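Local coordinates for protein cryptochrome DASH, chloroplastic/mitochondrial (Arabidopsis thaliana, PDB 2J4D) that repairs cyclobutane pyrimidine dimers in single-stranded DNA as a photolyase, using FAD and a folate light antenna, and may also serve as a blue-light photoreceptor, at residues A[5-10]-A[289-294]; A[102-107]-A[251-256]. All blocks are in the same frame, centred on the assembly; numbering follows the deposited sequence.

Contact 1. Residues A[5-10]-A[289-294]; sequences HRVPAL and SPWLAF. With FAD (flavin-adenine dinucleotide), chain C.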
loop_
_atom_site.group_PDB
_atom_site.type_symbol
_atom_site.label_atom_id
_atom_site.label_comp_id
_atom_site.label_asym_id
_atom_site.label_seq_id
_atom_site.Cartn_x
_atom_site.Cartn_y
_atom_site.Cartn_z
ATOM N N HIS A 5 -14.580 10.025 9.237
ATOM C CA HIS A 5 -14.800 10.416 7.857
ATOM C C HIS A 5 -14.486 9.210 6.990
ATOM O O HIS A 5 -13.342 8.764 6.940
ATOM C CB HIS A 5 -13.870 11.573 7.509
ATOM C CG HIS A 5 -13.829 12.636 8.560
ATOM N ND1 HIS A 5 -12.651 13.184 9.023
ATOM C CD2 HIS A 5 -14.823 13.230 9.264
ATOM C CE1 HIS A 5 -12.921 14.068 9.967
ATOM N NE2 HIS A 5 -14.231 14.114 10.133
ATOM N N ARG A 6 -15.509 8.662 6.343
ATOM C CA ARG A 6 -15.319 7.515 5.463
ATOM C C ARG A 6 -14.499 7.956 4.257
ATOM O O ARG A 6 -14.723 9.036 3.718
ATOM C CB ARG A 6 -16.660 6.992 4.939
ATOM C CG ARG A 6 -17.384 5.995 5.820
ATOM C CD ARG A 6 -18.467 5.288 5.002
ATOM N NE ARG A 6 -18.385 3.832 5.123
ATOM C CZ ARG A 6 -18.675 2.981 4.142
ATOM N NH1 ARG A 6 -19.066 3.437 2.959
ATOM N NH2 ARG A 6 -18.569 1.672 4.338
ATOM N N VAL A 7 -13.546 7.131 3.838
ATOM C CA VAL A 7 -12.762 7.448 2.646
ATOM C C VAL A 7 -12.902 6.224 1.762
ATOM O O VAL A 7 -12.477 5.134 2.144
ATOM C CB VAL A 7 -11.264 7.663 2.948
ATOM C CG1 VAL A 7 -10.532 8.115 1.658
ATOM C CG2 VAL A 7 -11.089 8.699 4.042
ATOM N N PRO A 8 -13.561 6.365 0.602
ATOM C CA PRO A 8 -14.183 7.590 0.074
ATOM C C PRO A 8 -15.439 7.905 0.889
ATOM O O PRO A 8 -15.940 7.043 1.612
ATOM C CB PRO A 8 -14.515 7.213 -1.363
ATOM C CG PRO A 8 -14.850 5.744 -1.247
ATOM C CD PRO A 8 -13.767 5.229 -0.315
ATOM N N ALA A 9 -15.952 9.125 0.770
ATOM C CA ALA A 9 -17.142 9.511 1.531
ATOM C C ALA A 9 -18.443 9.128 0.826
ATOM O O ALA A 9 -19.535 9.340 1.353
ATOM C CB ALA A 9 -17.116 11.017 1.814
ATOM N N LEU A 10 -18.321 8.542 -0.357
ATOM C CA LEU A 10 -19.476 8.136 -1.149
ATOM C C LEU A 10 -20.399 7.138 -0.445
ATOM O O LEU A 10 -19.963 6.351 0.395
ATOM C CB LEU A 10 -19.004 7.511 -2.463
ATOM C CG LEU A 10 -18.016 8.316 -3.310
ATOM C CD1 LEU A 10 -17.584 7.477 -4.502
ATOM C CD2 LEU A 10 -18.660 9.615 -3.777
ATOM N N SER A 289 -3.051 5.553 -1.322
ATOM C CA SER A 289 -2.114 4.541 -0.846
ATOM C C SER A 289 -2.596 3.182 -0.347
ATOM O O SER A 289 -2.014 2.160 -0.711
ATOM C CB SER A 289 -1.160 5.156 0.181
ATOM O OG SER A 289 -1.845 5.558 1.351
ATOM N N PRO A 290 -3.654 3.132 0.482
ATOM C CA PRO A 290 -4.070 1.799 0.930
ATOM C C PRO A 290 -4.554 0.908 -0.213
ATOM O O PRO A 290 -4.279 -0.292 -0.227
ATOM C CB PRO A 290 -5.182 2.094 1.950
ATOM C CG PRO A 290 -4.856 3.495 2.435
ATOM C CD PRO A 290 -4.452 4.180 1.139
ATOM N N TRP A 291 -5.284 1.488 -1.164
ATOM C CA TRP A 291 -5.783 0.701 -2.294
ATOM C C TRP A 291 -4.654 0.304 -3.233
ATOM O O TRP A 291 -4.692 -0.764 -3.854
ATOM C CB TRP A 291 -6.865 1.482 -3.042
ATOM C CG TRP A 291 -8.109 1.614 -2.222
ATOM C CD1 TRP A 291 -9.050 0.647 -1.981
ATOM C CD2 TRP A 291 -8.534 2.773 -1.516
ATOM N NE1 TRP A 291 -10.044 1.145 -1.166
ATOM C CE2 TRP A 291 -9.750 2.448 -0.867
ATOM C CE3 TRP A 291 -8.007 4.065 -1.363
ATOM C CZ2 TRP A 291 -10.448 3.372 -0.079
ATOM C CZ3 TRP A 291 -8.706 4.981 -0.580
ATOM C CH2 TRP A 291 -9.910 4.628 0.048
ATOM N N LEU A 292 -3.639 1.152 -3.336
ATOM C CA LEU A 292 -2.495 0.820 -4.178
ATOM C C LEU A 292 -1.702 -0.314 -3.532
ATOM O O LEU A 292 -1.259 -1.240 -4.217
ATOM C CB LEU A 292 -1.589 2.045 -4.375
ATOM C CG LEU A 292 -2.107 3.046 -5.417
ATOM C CD1 LEU A 292 -1.362 4.363 -5.307
ATOM C CD2 LEU A 292 -1.947 2.432 -6.816
ATOM N N ALA A 293 -1.538 -0.256 -2.213
ATOM C CA ALA A 293 -0.779 -1.284 -1.493
ATOM C C ALA A 293 -1.390 -2.672 -1.663
ATOM O O ALA A 293 -0.680 -3.663 -1.845
ATOM C CB ALA A 293 -0.687 -0.925 -0.009
ATOM N N PHE A 294 -2.711 -2.749 -1.608
ATOM C CA PHE A 294 -3.387 -4.026 -1.778
ATOM C C PHE A 294 -3.655 -4.368 -3.238
ATOM O O PHE A 294 -4.173 -5.447 -3.548
ATOM C CB PHE A 294 -4.695 -4.025 -0.991
ATOM C CG PHE A 294 -4.520 -4.402 0.447
ATOM C CD1 PHE A 294 -4.485 -5.742 0.821
ATOM C CD2 PHE A 294 -4.352 -3.422 1.420
ATOM C CE1 PHE A 294 -4.283 -6.105 2.148
ATOM C CE2 PHE A 294 -4.148 -3.768 2.751
ATOM C CZ PHE A 294 -4.114 -5.114 3.119
HETATM P PA FAD C . -0.156 11.298 -2.164
HETATM O O1A FAD C . -1.545 11.498 -2.626
HETATM O O2A FAD C . 0.679 12.469 -1.809
HETATM O O5B FAD C . 0.667 10.451 -3.255
HETATM C C5B FAD C . -0.023 9.652 -4.242
HETATM C C4B FAD C . 0.615 8.259 -4.260
HETATM O O4B FAD C . 2.001 8.400 -4.568
HETATM C C3B FAD C . 0.567 7.509 -2.934
HETATM O O3B FAD C . -0.688 6.893 -2.698
HETATM C C2B FAD C . 1.717 6.563 -3.097
HETATM O O2B FAD C . 1.404 5.345 -3.735
HETATM C C1B FAD C . 2.756 7.407 -3.855
HETATM N N9A FAD C . 3.752 8.096 -3.007
HETATM C C8A FAD C . 3.724 9.403 -2.560
HETATM N N7A FAD C . 4.780 9.712 -1.820
HETATM C C5A FAD C . 5.535 8.559 -1.787
HETATM C C6A FAD C . 6.764 8.248 -1.159
HETATM N N6A FAD C . 7.480 9.105 -0.444
HETATM N N1A FAD C . 7.252 6.962 -1.321
HETATM C C2A FAD C . 6.543 6.041 -2.053
HETATM N N3A FAD C . 5.363 6.273 -2.677
HETATM C C4A FAD C . 4.896 7.539 -2.505
HETATM N N1 FAD C . 3.813 4.667 1.334
HETATM C C2 FAD C . 3.216 3.447 1.098
HETATM O O2 FAD C . 2.519 3.266 0.116
HETATM N N3 FAD C . 3.429 2.412 2.023
HETATM C C4 FAD C . 4.208 2.541 3.170
HETATM O O4 FAD C . 4.356 1.585 3.954
HETATM C C4X FAD C . 4.817 3.797 3.406
HETATM N N5 FAD C . 5.617 4.019 4.538
HETATM C C5X FAD C . 6.305 5.223 4.704
HETATM C C6 FAD C . 7.197 5.396 5.770
HETATM C C7 FAD C . 7.909 6.601 5.968
HETATM C C7M FAD C . 8.858 6.721 7.136
HETATM C C8 FAD C . 7.700 7.682 5.036
HETATM C C8M FAD C . 8.419 9.014 5.169
HETATM C C9 FAD C . 6.806 7.519 3.959
HETATM C C9A FAD C . 6.093 6.298 3.767
HETATM N N10 FAD C . 5.180 6.107 2.688
HETATM C C10 FAD C . 4.594 4.842 2.461
HETATM C "C1'" FAD C . 5.133 7.094 1.561
HETATM C "C2'" FAD C . 4.083 8.219 1.665
HETATM O "O2'" FAD C . 4.186 8.855 2.927
HETATM C "C3'" FAD C . 2.682 7.637 1.493
HETATM O "O3'" FAD C . 2.577 6.923 0.246
HETATM C "C4'" FAD C . 1.552 8.682 1.475
HETATM O "O4'" FAD C . 1.509 9.390 2.716
HETATM C "C5'" FAD C . 0.225 7.972 1.237
HETATM O "O5'" FAD C . -0.838 8.927 1.192
HETATM P P FAD C . -1.440 9.567 -0.118
HETATM O O1P FAD C . -1.958 8.432 -0.900
HETATM O O2P FAD C . -2.461 10.579 0.267
HETATM O O3P FAD C . -0.290 10.397 -0.832
#

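Contact 2. Residues A[102-107]-A[251-256]; sequences LVDLRK and GESAGV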
loop_
_atom_site.group_PDB
_atom_site.type_symbol
_atom_site.label_atom_id
_atom_site.label_comp_id
_atom_site.label_asym_id
_atom_site.label_seq_id
_atom_site.Cartn_x
_atom_site.Cartn_y
_atom_site.Cartn_z
ATOM N N LEU A 102 -11.241 -8.512 0.268
ATOM C CA LEU A 102 -11.588 -9.857 -0.185
ATOM C C LEU A 102 -13.076 -9.976 -0.491
ATOM O O LEU A 102 -13.450 -10.569 -1.495
ATOM C CB LEU A 102 -11.177 -10.894 0.863
ATOM C CG LEU A 102 -9.664 -10.968 1.123
ATOM C CD1 LEU A 102 -9.398 -11.990 2.225
ATOM C CD2 LEU A 102 -8.912 -11.358 -0.161
ATOM N N VAL A 103 -13.919 -9.420 0.373
ATOM C CA VAL A 103 -15.363 -9.465 0.144
ATOM C C VAL A 103 -15.671 -8.817 -1.204
ATOM O O VAL A 103 -16.415 -9.372 -2.018
ATOM C CB VAL A 103 -16.142 -8.701 1.247
ATOM C CG1 VAL A 103 -17.610 -8.523 0.838
ATOM C CG2 VAL A 103 -16.061 -9.462 2.560
ATOM N N ASP A 104 -15.080 -7.649 -1.441
ATOM C CA ASP A 104 -15.314 -6.909 -2.676
ATOM C C ASP A 104 -14.778 -7.623 -3.921
ATOM O O ASP A 104 -15.415 -7.594 -4.983
ATOM C CB ASP A 104 -14.697 -5.509 -2.560
ATOM C CG ASP A 104 -15.048 -4.609 -3.734
ATOM O OD1 ASP A 104 -16.247 -4.299 -3.914
ATOM O OD2 ASP A 104 -14.123 -4.207 -4.474
ATOM N N LEU A 105 -13.612 -8.255 -3.802
ATOM C CA LEU A 105 -13.039 -8.970 -4.941
ATOM C C LEU A 105 -13.959 -10.123 -5.343
ATOM O O LEU A 105 -14.235 -10.323 -6.523
ATOM C CB LEU A 105 -11.641 -9.515 -4.599
ATOM C CG LEU A 105 -10.968 -10.379 -5.679
ATOM C CD1 LEU A 105 -10.863 -9.614 -7.004
ATOM C CD2 LEU A 105 -9.570 -10.783 -5.196
ATOM N N ARG A 106 -14.426 -10.890 -4.367
ATOM C CA ARG A 106 -15.334 -11.988 -4.683
ATOM C C ARG A 106 -16.560 -11.423 -5.408
ATOM O O ARG A 106 -16.997 -11.957 -6.417
ATOM C CB ARG A 106 -15.765 -12.713 -3.403
ATOM C CG ARG A 106 -16.997 -13.608 -3.571
ATOM C CD ARG A 106 -17.245 -14.446 -2.322
ATOM N NE ARG A 106 -16.362 -15.609 -2.282
ATOM C CZ ARG A 106 -16.163 -16.377 -1.213
ATOM N NH1 ARG A 106 -16.780 -16.112 -0.064
ATOM N NH2 ARG A 106 -15.356 -17.427 -1.298
ATOM N N LYS A 107 -17.107 -10.333 -4.888
ATOM C CA LYS A 107 -18.276 -9.716 -5.499
ATOM C C LYS A 107 -18.017 -9.309 -6.949
ATOM O O LYS A 107 -18.823 -9.591 -7.837
ATOM C CB LYS A 107 -18.700 -8.499 -4.678
ATOM C CG LYS A 107 -19.761 -7.630 -5.326
ATOM C CD LYS A 107 -20.167 -6.503 -4.388
ATOM C CE LYS A 107 -20.350 -5.184 -5.132
ATOM N NZ LYS A 107 -20.767 -4.085 -4.212
ATOM N N GLY A 251 -11.292 -2.533 -0.630
ATOM C CA GLY A 251 -11.853 -2.979 -1.892
ATOM C C GLY A 251 -11.657 -2.128 -3.131
ATOM O O GLY A 251 -11.529 -0.907 -3.066
ATOM N N GLU A 252 -11.641 -2.804 -4.273
ATOM C CA GLU A 252 -11.510 -2.146 -5.565
ATOM C C GLU A 252 -12.664 -1.161 -5.798
ATOM O O GLU A 252 -12.448 -0.054 -6.290
ATOM C CB GLU A 252 -11.492 -3.197 -6.676
ATOM C CG GLU A 252 -11.689 -2.647 -8.089
ATOM C CD GLU A 252 -11.430 -3.700 -9.170
ATOM O OE1 GLU A 252 -11.715 -4.894 -8.933
ATOM O OE2 GLU A 252 -10.953 -3.332 -10.261
ATOM N N SER A 253 -13.887 -1.556 -5.451
ATOM C CA SER A 253 -15.031 -0.667 -5.649
ATOM C C SER A 253 -14.820 0.659 -4.931
ATOM O O SER A 253 -14.981 1.726 -5.520
ATOM C CB SER A 253 -16.314 -1.323 -5.146
ATOM O OG SER A 253 -16.573 -2.508 -5.875
ATOM N N ALA A 254 -14.451 0.586 -3.655
ATOM C CA ALA A 254 -14.214 1.790 -2.876
ATOM C C ALA A 254 -13.002 2.534 -3.422
ATOM O O ALA A 254 -12.970 3.766 -3.442
ATOM C CB ALA A 254 -14.001 1.428 -1.399
ATOM N N GLY A 255 -12.005 1.786 -3.882
ATOM C CA GLY A 255 -10.819 2.421 -4.421
ATOM C C GLY A 255 -11.085 3.265 -5.653
ATOM O O GLY A 255 -10.647 4.414 -5.726
ATOM N N VAL A 256 -11.776 2.713 -6.644
ATOM C CA VAL A 256 -12.049 3.515 -7.829
ATOM C C VAL A 256 -13.018 4.630 -7.440
ATOM O O VAL A 256 -13.063 5.679 -8.078
ATOM C CB VAL A 256 -12.618 2.666 -8.996
ATOM C CG1 VAL A 256 -11.634 1.535 -9.327
ATOM C CG2 VAL A 256 -13.977 2.123 -8.647
#

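Contact 1. Residues A[5-10]-A[289-294]
Trp291 reaches from the short helix 289-293, whose first residue binds a phosphate oxygen of FAD in the photolyase/cryptochrome fold, to Val7, the last residue of strand 4-7, and Pro8 just after it. The indole takes the larger share of the buried surface, and it meets the N-terminal segment with the outer rim of its six-membered ring. CG lies anti to the carbonyl carbon of Trp291 (chi1 -69°), with the ring extended toward that segment. Trp291 CH2 stands 3.4 Å from Val7 O, which sits at the edge of the indole near its plane. Val7 CG1 packs against Trp291 CH2 at 3.9 Å, its branch anti to the backbone N (chi1 -175°). Pro8, which follows a cis peptide bond, comes in at a slant, with its CD 3.8 Å from Trp291 CZ2. Strand 4-7 pairs in parallel with strand 245-248, Phe97 meets the indole edge-to-face, and Trp291 NE1 makes a weak hydrogen bond to Val249 O. Two residues before Trp291, the start of the helix meets the cofactor: Ser289 OG is hydrogen-bonded to Asp422, and Ser289 N donates to FAD O1P at 3.1 Å with an N-H...O angle of 153°.

Contact 2. Residues A[102-107]-A[251-256]
Asp104, on helix 92-111, sets its carboxylate against the first turn of helix 252-265 and is bonded twice by Ser253. Its CG is anti to the backbone N (chi1 -173°), which carries the carboxylate across the interface to the N-terminal end of the other helix. There Ser253 N gives a nearly straight bond to Asp104 OD2 (2.8 Å, 173°), arriving on the syn side but tilted 34° from the carboxylate plane. The hydroxyl takes the other oxygen: Ser253 OG donates to the syn lone pair of Asp104 OD1 at 2.7 Å. Ser253 OG lies beside its own backbone N, and this brings both donors of the residue to one carboxylate. Asp104 OD2 also lies 2.9 Å from Glu252 N, at an angle too poor for a hydrogen bond. Gly251, the N-cap residue, fits close to Asp104 CB, its CA 3.9 Å away. Glu252 touches Asp104 OD2 through CB, while its extended chain carries OE1 and OE2 to Val52 N and Leu53 N. For the buried Asp104 carboxylate, a negative charge is probably favoured by its two donors and the helix N-terminus, though the nearby Glu252 carboxylate would work against it.

How the contacts relate
Contact 2 is nested inside the chain loop closed by contact 1, and their centres lie about 11 Å apart. The two touch through the indole of Trp291, whose CD1 packs 3.1 Å from Gly251 O and whose NE1 lies 3.4 Å from Gly255 N. Pro8 CG adds a second point of touch, 3.5 Å from Ala254 O. The opening turn of helix 252-265 is thus held by helix 92-111 in contact 2 and packs against both halves of contact 1. FAD meets contact 1 directly through Ser289 and Leu292, whereas contact 2 joins helix 92-111 of the alpha/beta region to helix 252-265.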